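Local coordinates for ParB domain protein nuclease (Sulfolobus solfataricus, PDB 5K5D) that probably serves in archaeal DNA partition as a ParB-like component of the segregation machinery and may act as a nuclease, at residues Q106-K118 with L206-D219. The protein carries 4 engineered substitutions. Residues are numbered along the deposited sequence; the frame is centred on the assembly and turned at random.
Sequences QLDKNERLALFQK and LKYVTDQKYKVPLD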
ATOM      1  N   GLN B 106      13.842  -3.958   2.495  1.00 59.68           N
ATOM      2  CA  GLN B 106      13.416  -5.351   2.555  1.00 58.00           C
ATOM      3  C   GLN B 106      12.126  -5.570   1.762  1.00 66.30           C
ATOM      4  O   GLN B 106      11.730  -6.709   1.511  1.00 75.36           O
ATOM      5  CB  GLN B 106      13.226  -5.808   4.003  1.00 56.69           C
ATOM      6  CG  GLN B 106      14.439  -5.614   4.890  1.00 67.59           C
ATOM      7  CD  GLN B 106      14.255  -4.473   5.873  1.00 72.43           C
ATOM      8  OE1 GLN B 106      13.773  -4.673   6.990  1.00 75.38           O
ATOM      9  NE2 GLN B 106      14.634  -3.267   5.458  1.00 65.28           N
ATOM     10  N   LEU B 107      11.474  -4.477   1.372  1.00 58.18           N
ATOM     11  CA  LEU B 107      10.226  -4.559   0.615  1.00 55.52           C
ATOM     12  C   LEU B 107      10.431  -4.227  -0.865  1.00 51.77           C
ATOM     13  O   LEU B 107      10.935  -3.155  -1.203  1.00 50.99           O
ATOM     14  CB  LEU B 107       9.168  -3.630   1.219  1.00 51.12           C
ATOM     15  CG  LEU B 107       8.415  -4.098   2.469  1.00 44.56           C
ATOM     16  CD1 LEU B 107       9.360  -4.689   3.501  1.00 47.48           C
ATOM     17  CD2 LEU B 107       7.610  -2.948   3.066  1.00 46.82           C
ATOM     18  N   ASP B 108      10.039  -5.146  -1.745  1.00 48.48           N
ATOM     19  CA  ASP B 108      10.135  -4.891  -3.180  1.00 50.48           C
ATOM     20  C   ASP B 108       9.169  -3.787  -3.610  1.00 48.83           C
ATOM     21  O   ASP B 108       8.353  -3.326  -2.812  1.00 51.40           O
ATOM     22  CB  ASP B 108       9.869  -6.174  -3.971  1.00 49.14           C
ATOM     23  CG  ASP B 108       8.406  -6.340  -4.336  1.00 46.69           C
ATOM     24  OD1 ASP B 108       7.629  -5.385  -4.122  1.00 45.79           O
ATOM     25  OD2 ASP B 108       8.037  -7.423  -4.835  1.00 20.00           O
ATOM     26  N   LYS B 109       9.271  -3.355  -4.862  1.00 47.34           N
ATOM     27  CA  LYS B 109       8.486  -2.220  -5.344  1.00 56.63           C
ATOM     28  C   LYS B 109       6.980  -2.490  -5.271  1.00 56.23           C
ATOM     29  O   LYS B 109       6.189  -1.578  -5.032  1.00 53.24           O
ATOM     30  CB  LYS B 109       8.903  -1.852  -6.774  1.00 62.89           C
ATOM     31  CG  LYS B 109       8.429  -0.483  -7.250  1.00 67.59           C
ATOM     32  CD  LYS B 109       9.019  -0.146  -8.614  1.00 67.60           C
ATOM     33  CE  LYS B 109       8.622   1.248  -9.073  1.00 65.99           C
ATOM     34  NZ  LYS B 109       7.147   1.430  -9.058  1.00 64.76           N
ATOM     35  N   ASN B 110       6.596  -3.749  -5.463  1.00 51.27           N
ATOM     36  CA  ASN B 110       5.188  -4.139  -5.493  1.00 43.70           C
ATOM     37  C   ASN B 110       4.559  -4.280  -4.111  1.00 45.79           C
ATOM     38  O   ASN B 110       3.349  -4.126  -3.947  1.00 43.22           O
ATOM     39  CB  ASN B 110       5.008  -5.440  -6.278  1.00 43.97           C
ATOM     40  CG  ASN B 110       5.222  -5.255  -7.768  1.00 47.37           C
ATOM     41  OD1 ASN B 110       6.356  -5.203  -8.241  1.00 54.19           O
ATOM     42  ND2 ASN B 110       4.128  -5.154  -8.516  1.00 37.15           N
ATOM     43  N   GLU B 111       5.386  -4.582  -3.120  1.00 42.99           N
ATOM     44  CA  GLU B 111       4.906  -4.751  -1.760  1.00 42.06           C
ATOM     45  C   GLU B 111       4.698  -3.392  -1.103  1.00 48.10           C
ATOM     46  O   GLU B 111       3.796  -3.223  -0.282  1.00 56.11           O
ATOM     47  CB  GLU B 111       5.888  -5.598  -0.946  1.00 38.22           C
ATOM     48  CG  GLU B 111       5.971  -7.039  -1.403  1.00 40.11           C
ATOM     49  CD  GLU B 111       7.213  -7.751  -0.894  1.00 40.91           C
ATOM     50  OE1 GLU B 111       7.219  -9.002  -0.872  1.00 41.58           O
ATOM     51  OE2 GLU B 111       8.185  -7.062  -0.522  1.00 36.70           O
ATOM     52  N   ARG B 112       5.533  -2.424  -1.466  1.00 44.37           N
ATOM     53  CA  ARG B 112       5.397  -1.078  -0.918  1.00 52.72           C
ATOM     54  C   ARG B 112       4.235  -0.338  -1.576  1.00 50.60           C
ATOM     55  O   ARG B 112       3.559   0.466  -0.937  1.00 48.82           O
ATOM     56  CB  ARG B 112       6.694  -0.284  -1.073  1.00 57.48           C
ATOM     57  CG  ARG B 112       7.023   0.109  -2.495  1.00 69.05           C
ATOM     58  CD  ARG B 112       8.189   1.085  -2.525  1.00 80.01           C
ATOM     59  NE  ARG B 112       9.358   0.560  -1.825  1.00 84.78           N
ATOM     60  CZ  ARG B 112      10.497   1.224  -1.680  1.00 86.51           C
ATOM     61  NH1 ARG B 112      10.623   2.444  -2.187  1.00 89.06           N
ATOM     62  NH2 ARG B 112      11.510   0.670  -1.027  1.00 85.43           N
ATOM     63  N   LEU B 113       4.012  -0.615  -2.857  1.00 46.70           N
ATOM     64  CA  LEU B 113       2.876  -0.057  -3.576  1.00 40.27           C
ATOM     65  C   LEU B 113       1.570  -0.545  -2.956  1.00 34.64           C
ATOM     66  O   LEU B 113       0.620   0.217  -2.802  1.00 37.16           O
ATOM     67  CB  LEU B 113       2.937  -0.453  -5.051  1.00 49.32           C
ATOM     68  CG  LEU B 113       3.657   0.505  -5.999  1.00 54.63           C
ATOM     69  CD1 LEU B 113       3.961  -0.163  -7.340  1.00 51.71           C
ATOM     70  CD2 LEU B 113       2.832   1.769  -6.191  1.00 50.27           C
ATOM     71  N   ALA B 114       1.531  -1.824  -2.604  1.00 34.32           N
ATOM     72  CA  ALA B 114       0.359  -2.404  -1.969  1.00 39.50           C
ATOM     73  C   ALA B 114       0.126  -1.768  -0.605  1.00 37.05           C
ATOM     74  O   ALA B 114      -1.015  -1.535  -0.210  1.00 37.99           O
ATOM     75  CB  ALA B 114       0.507  -3.919  -1.842  1.00 33.10           C
ATOM     76  N   LEU B 115       1.210  -1.486   0.108  1.00 33.32           N
ATOM     77  CA  LEU B 115       1.112  -0.789   1.384  1.00 35.61           C
ATOM     78  C   LEU B 115       0.656   0.646   1.150  1.00 35.95           C
ATOM     79  O   LEU B 115      -0.206   1.162   1.859  1.00 35.76           O
ATOM     80  CB  LEU B 115       2.457  -0.802   2.114  1.00 30.72           C
ATOM     81  CG  LEU B 115       2.580   0.059   3.377  1.00 32.54           C
ATOM     82  CD1 LEU B 115       1.562  -0.339   4.432  1.00 25.73           C
ATOM     83  CD2 LEU B 115       3.992  -0.030   3.941  1.00 39.28           C
ATOM     84  N   PHE B 116       1.241   1.276   0.138  1.00 39.95           N
ATOM     85  CA  PHE B 116       0.929   2.657  -0.190  1.00 34.13           C
ATOM     86  C   PHE B 116      -0.566   2.831  -0.428  1.00 37.23           C
ATOM     87  O   PHE B 116      -1.190   3.734   0.130  1.00 30.91           O
ATOM     88  CB  PHE B 116       1.706   3.097  -1.428  1.00 31.08           C
ATOM     89  CG  PHE B 116       1.965   4.571  -1.482  1.00 41.46           C
ATOM     90  CD1 PHE B 116       1.668   5.376  -0.393  1.00 35.48           C
ATOM     91  CD2 PHE B 116       2.504   5.154  -2.619  1.00 45.55           C
ATOM     92  CE1 PHE B 116       1.906   6.736  -0.436  1.00 38.71           C
ATOM     93  CE2 PHE B 116       2.745   6.519  -2.668  1.00 45.65           C
ATOM     94  CZ  PHE B 116       2.445   7.309  -1.575  1.00 45.47           C
ATOM     95  N   GLN B 117      -1.134   1.962  -1.259  1.00 36.10           N
ATOM     96  CA  GLN B 117      -2.568   1.996  -1.514  1.00 40.65           C
ATOM     97  C   GLN B 117      -3.379   1.754  -0.243  1.00 39.22           C
ATOM     98  O   GLN B 117      -4.358   2.453   0.011  1.00 33.11           O
ATOM     99  CB  GLN B 117      -2.965   0.979  -2.589  1.00 43.03           C
ATOM    100  CG  GLN B 117      -4.468   0.887  -2.799  1.00 45.68           C
ATOM    101  CD  GLN B 117      -4.858  -0.156  -3.823  1.00 55.46           C
ATOM    102  OE1 GLN B 117      -4.072  -0.509  -4.700  1.00 62.74           O
ATOM    103  NE2 GLN B 117      -6.082  -0.663  -3.711  1.00 56.50           N
ATOM    104  N   LYS B 118      -2.976   0.761   0.548  1.00 44.19           N
ATOM    105  CA  LYS B 118      -3.688   0.442   1.783  1.00 45.17           C
ATOM    106  C   LYS B 118      -3.736   1.667   2.673  1.00 42.76           C
ATOM    107  O   LYS B 118      -4.750   1.955   3.303  1.00 43.04           O
ATOM    108  CB  LYS B 118      -3.018  -0.706   2.533  1.00 46.10           C
ATOM    109  CG  LYS B 118      -3.333  -2.080   1.996  1.00 45.11           C
ATOM    110  CD  LYS B 118      -2.668  -3.140   2.849  1.00 50.57           C
ATOM    111  CE  LYS B 118      -2.704  -4.500   2.177  1.00 58.01           C
ATOM    112  NZ  LYS B 118      -1.986  -5.524   2.984  1.00 63.84           N
ATOM    113  N   LEU B 206      -5.140  -2.622 -11.129  1.00 41.66           N
ATOM    114  CA  LEU B 206      -4.136  -2.309 -10.117  1.00 42.16           C
ATOM    115  C   LEU B 206      -3.860  -3.532  -9.246  1.00 37.52           C
ATOM    116  O   LEU B 206      -2.719  -3.781  -8.858  1.00 34.01           O
ATOM    117  CB  LEU B 206      -4.591  -1.138  -9.244  1.00 38.88           C
ATOM    118  CG  LEU B 206      -3.539  -0.094  -8.850  1.00 36.60           C
ATOM    119  CD1 LEU B 206      -3.999   0.676  -7.625  1.00 29.95           C
ATOM    120  CD2 LEU B 206      -2.175  -0.722  -8.598  1.00 36.40           C
ATOM    121  N   LYS B 207      -4.911  -4.294  -8.955  1.00 36.25           N
ATOM    122  CA  LYS B 207      -4.800  -5.485  -8.113  1.00 44.51           C
ATOM    123  C   LYS B 207      -3.723  -6.453  -8.600  1.00 48.45           C
ATOM    124  O   LYS B 207      -3.161  -7.204  -7.805  1.00 49.52           O
ATOM    125  CB  LYS B 207      -6.145  -6.220  -8.018  1.00 47.02           C
ATOM    126  CG  LYS B 207      -7.147  -5.617  -7.041  1.00 53.41           C
ATOM    127  CD  LYS B 207      -8.275  -6.608  -6.756  1.00 61.01           C
ATOM    128  CE  LYS B 207      -9.351  -6.025  -5.850  1.00 66.87           C
ATOM    129  NZ  LYS B 207     -10.137  -4.964  -6.535  1.00 73.45           N
ATOM    130  N   TYR B 208      -3.449  -6.445  -9.903  1.00 42.89           N
ATOM    131  CA  TYR B 208      -2.418  -7.310 -10.474  1.00 42.21           C
ATOM    132  C   TYR B 208      -1.031  -6.867 -10.024  1.00 39.22           C
ATOM    133  O   TYR B 208      -0.142  -7.692  -9.810  1.00 43.33           O
ATOM    134  CB  TYR B 208      -2.498  -7.323 -12.003  1.00 41.85           C
ATOM    135  CG  TYR B 208      -3.602  -8.195 -12.569  1.00 30.25           C
ATOM    136  CD1 TYR B 208      -4.724  -7.634 -13.161  1.00 28.39           C
ATOM    137  CD2 TYR B 208      -3.516  -9.579 -12.511  1.00 28.95           C
ATOM    138  CE1 TYR B 208      -5.730  -8.426 -13.680  1.00 24.37           C
ATOM    139  CE2 TYR B 208      -4.519 -10.381 -13.025  1.00 28.55           C
ATOM    140  CZ  TYR B 208      -5.620  -9.799 -13.611  1.00 28.84           C
ATOM    141  OH  TYR B 208      -6.618 -10.594 -14.125  1.00 33.86           O
ATOM    142  N   VAL B 209      -0.856  -5.558  -9.886  1.00 36.63           N
ATOM    143  CA  VAL B 209       0.393  -4.990  -9.389  1.00 39.59           C
ATOM    144  C   VAL B 209       0.514  -5.195  -7.885  1.00 37.56           C
ATOM    145  O   VAL B 209       1.612  -5.294  -7.338  1.00 30.59           O
ATOM    146  CB  VAL B 209       0.464  -3.477  -9.656  1.00 33.72           C
ATOM    147  CG1 VAL B 209       1.741  -2.898  -9.071  1.00 29.45           C
ATOM    148  CG2 VAL B 209       0.368  -3.187 -11.143  1.00 37.23           C
ATOM    149  N   THR B 210      -0.635  -5.250  -7.223  1.00 37.23           N
ATOM    150  CA  THR B 210      -0.698  -5.333  -5.771  1.00 41.86           C
ATOM    151  C   THR B 210      -0.652  -6.777  -5.297  1.00 45.18           C
ATOM    152  O   THR B 210      -0.077  -7.080  -4.253  1.00 49.91           O
ATOM    153  CB  THR B 210      -1.980  -4.664  -5.249  1.00 43.64           C
ATOM    154  OG1 THR B 210      -1.839  -3.244  -5.345  1.00 42.24           O
ATOM    155  CG2 THR B 210      -2.232  -5.044  -3.800  1.00 59.64           C
ATOM    156  N   ASP B 211      -1.253  -7.666  -6.078  1.00 41.12           N
ATOM    157  CA  ASP B 211      -1.337  -9.071  -5.718  1.00 49.85           C
ATOM    158  C   ASP B 211       0.046  -9.689  -5.558  1.00 46.63           C
ATOM    159  O   ASP B 211       0.869  -9.655  -6.474  1.00 39.13           O
ATOM    160  CB  ASP B 211      -2.144  -9.841  -6.760  1.00 56.49           C
ATOM    161  CG  ASP B 211      -2.641 -11.168  -6.239  1.00 59.30           C
ATOM    162  OD1 ASP B 211      -2.021 -11.698  -5.295  1.00 64.97           O
ATOM    163  OD2 ASP B 211      -3.650 -11.679  -6.771  1.00 59.45           O
ATOM    164  N   GLN B 212       0.290 -10.249  -4.380  1.00 50.19           N
ATOM    165  CA  GLN B 212       1.556 -10.906  -4.080  1.00 64.24           C
ATOM    166  C   GLN B 212       1.843 -12.036  -5.063  1.00 60.43           C
ATOM    167  O   GLN B 212       2.998 -12.361  -5.332  1.00 56.80           O
ATOM    168  CB  GLN B 212       1.519 -11.461  -2.658  1.00 79.13           C
ATOM    169  CG  GLN B 212       0.241 -12.222  -2.336  1.00 87.84           C
ATOM    170  CD  GLN B 212       0.507 -13.638  -1.866  1.00 93.15           C
ATOM    171  OE1 GLN B 212       1.650 -14.098  -1.865  1.00 91.88           O
ATOM    172  NE2 GLN B 212      -0.550 -14.336  -1.462  1.00 95.94           N
ATOM    173  N   LYS B 213       0.778 -12.628  -5.595  1.00 56.68           N
ATOM    174  CA  LYS B 213       0.896 -13.756  -6.510  1.00 49.14           C
ATOM    175  C   LYS B 213       1.519 -13.353  -7.839  1.00 50.84           C
ATOM    176  O   LYS B 213       2.204 -14.152  -8.476  1.00 54.61           O
ATOM    177  CB  LYS B 213      -0.477 -14.394  -6.748  1.00 46.13           C
ATOM    178  CG  LYS B 213      -0.440 -15.657  -7.596  1.00 59.08           C
ATOM    179  CD  LYS B 213       0.564 -16.664  -7.043  1.00 70.24           C
ATOM    180  CE  LYS B 213       0.208 -18.094  -7.434  1.00 67.56           C
ATOM    181  NZ  LYS B 213      -0.995 -18.585  -6.704  1.00 63.34           N
ATOM    182  N   TYR B 214       1.290 -12.111  -8.254  1.00 46.05           N
ATOM    183  CA  TYR B 214       1.693 -11.686  -9.590  1.00 44.68           C
ATOM    184  C   TYR B 214       2.786 -10.624  -9.586  1.00 45.73           C
ATOM    185  O   TYR B 214       3.754 -10.722 -10.337  1.00 45.23           O
ATOM    186  CB  TYR B 214       0.482 -11.196 -10.387  1.00 42.77           C
ATOM    187  CG  TYR B 214      -0.677 -12.170 -10.405  1.00 46.83           C
ATOM    188  CD1 TYR B 214      -1.895 -11.836  -9.827  1.00 46.91           C
ATOM    189  CD2 TYR B 214      -0.551 -13.425 -10.991  1.00 50.05           C
ATOM    190  CE1 TYR B 214      -2.959 -12.717  -9.838  1.00 51.88           C
ATOM    191  CE2 TYR B 214      -1.613 -14.316 -11.011  1.00 55.10           C
ATOM    192  CZ  TYR B 214      -2.814 -13.957 -10.428  1.00 60.40           C
ATOM    193  OH  TYR B 214      -3.875 -14.837 -10.435  1.00 61.98           O
ATOM    194  N   LYS B 215       2.626  -9.605  -8.751  1.00 49.50           N
ATOM    195  CA  LYS B 215       3.598  -8.521  -8.677  1.00 50.99           C
ATOM    196  C   LYS B 215       3.863  -7.904 -10.049  1.00 52.35           C
ATOM    197  O   LYS B 215       4.954  -7.399 -10.310  1.00 56.44           O
ATOM    198  CB  LYS B 215       4.915  -9.011  -8.063  1.00 43.55           C
ATOM    199  CG  LYS B 215       4.801  -9.513  -6.634  1.00 41.27           C
ATOM    200  CD  LYS B 215       6.112 -10.146  -6.184  1.00 49.34           C
ATOM    201  CE  LYS B 215       6.042 -10.645  -4.750  1.00 49.54           C
ATOM    202  NZ  LYS B 215       5.811  -9.531  -3.791  1.00 52.04           N
ATOM    203  N   VAL B 216       2.868  -7.961 -10.928  1.00 46.90           N
ATOM    204  CA  VAL B 216       2.955  -7.285 -12.218  1.00 46.62           C
ATOM    205  C   VAL B 216       3.460  -5.857 -12.029  1.00 44.83           C
ATOM    206  O   VAL B 216       2.908  -5.104 -11.227  1.00 46.26           O
ATOM    207  CB  VAL B 216       1.583  -7.246 -12.925  1.00 38.49           C
ATOM    208  CG1 VAL B 216       1.583  -6.212 -14.046  1.00 34.49           C
ATOM    209  CG2 VAL B 216       1.215  -8.624 -13.445  1.00 34.08           C
ATOM    210  N   PRO B 217       4.520  -5.481 -12.762  1.00 42.82           N
ATOM    211  CA  PRO B 217       5.097  -4.140 -12.620  1.00 40.41           C
ATOM    212  C   PRO B 217       4.072  -3.055 -12.933  1.00 44.27           C
ATOM    213  O   PRO B 217       3.275  -3.207 -13.864  1.00 44.13           O
ATOM    214  CB  PRO B 217       6.218  -4.126 -13.667  1.00 35.32           C
ATOM    215  CG  PRO B 217       6.548  -5.564 -13.880  1.00 36.72           C
ATOM    216  CD  PRO B 217       5.242  -6.287 -13.760  1.00 40.56           C
ATOM    217  N   LEU B 218       4.094  -1.978 -12.154  1.00 40.21           N
ATOM    218  CA  LEU B 218       3.191  -0.855 -12.354  1.00 41.52           C
ATOM    219  C   LEU B 218       3.287  -0.299 -13.769  1.00 42.51           C
ATOM    220  O   LEU B 218       2.300  -0.256 -14.510  1.00 40.28           O
ATOM    221  CB  LEU B 218       3.504   0.258 -11.354  1.00 37.80           C
ATOM    222  CG  LEU B 218       2.830   1.609 -11.609  1.00 39.73           C
ATOM    223  CD1 LEU B 218       1.314   1.474 -11.564  1.00 44.66           C
ATOM    224  CD2 LEU B 218       3.304   2.654 -10.611  1.00 36.63           C
ATOM    225  N   ASP B 219       4.487   0.132 -14.135  1.00 44.41           N
ATOM    226  CA  ASP B 219       4.702   0.806 -15.407  1.00 51.66           C
ATOM    227  C   ASP B 219       4.234  -0.071 -16.559  1.00 48.65           C
ATOM    228  O   ASP B 219       3.788   0.422 -17.596  1.00 48.66           O
ATOM    229  CB  ASP B 219       6.177   1.168 -15.542  1.00 62.09           C
ATOM    230  CG  ASP B 219       6.736   1.775 -14.265  1.00 72.91           C
ATOM    231  OD1 ASP B 219       6.652   3.012 -14.107  1.00 76.39           O
ATOM    232  OD2 ASP B 219       7.237   1.011 -13.409  1.00 76.46           O
TER
HETATM  233  O   HOH W   1      -4.646  -3.069  -5.672  1.00 44.94           O
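Asn110, near the start of helix 109-128, bridges the last turn of helix 203-210 and the loop that follows it. Asn110 ND2 donates to Val209 O at 2.8 Å along a straight N-H line, in the carbonyl plane and on a lone pair. Asn110 ND2 also reaches Val216 O at 3.0 Å in a bent hydrogen bond (137° at the hydrogen), this time from above the carbonyl plane. Both acceptors lie close to the plane of the amide, which fixes its rotation; CG stands beside the backbone N (chi1 -71°), pointing the amide at both carbonyls. Cut back to alanine, this position would probably leave the carbonyls of Val209 and Val216 without their shared donor and a gap beside CB of Lys215.

Lys215 itself runs past Asn110 to two carboxylates. Lys215 NZ forms a salt bridge to Asp108 OD2 at 3.2 Å, from above the carboxylate plane, and a weak, charge-paired bond to Glu111 OE1 at 3.3 Å. These acids also form the capping box of helix 109-128: Asp108 N donates to Glu111 OE2 at 2.9 Å.

Farther along the helix, Gln117 stretches out fully, and a water links its OE1 to Thr210 OG1. Between these polar groups the packing is close: Ala114 CB meets Thr210 CG2 at 3.5 Å, while Leu113 CD1 touches Val209 CG1 at 3.9 Å and also rests on CB of Leu218. Leu198 of helix 189-201 packs on Leu218 as well.

With one amide gripping two carbonyls, the end of helix 203-210 and its loop are held together against the first half of helix 109-128, whose N-terminal cluster of negative charge Lys215 would probably offset.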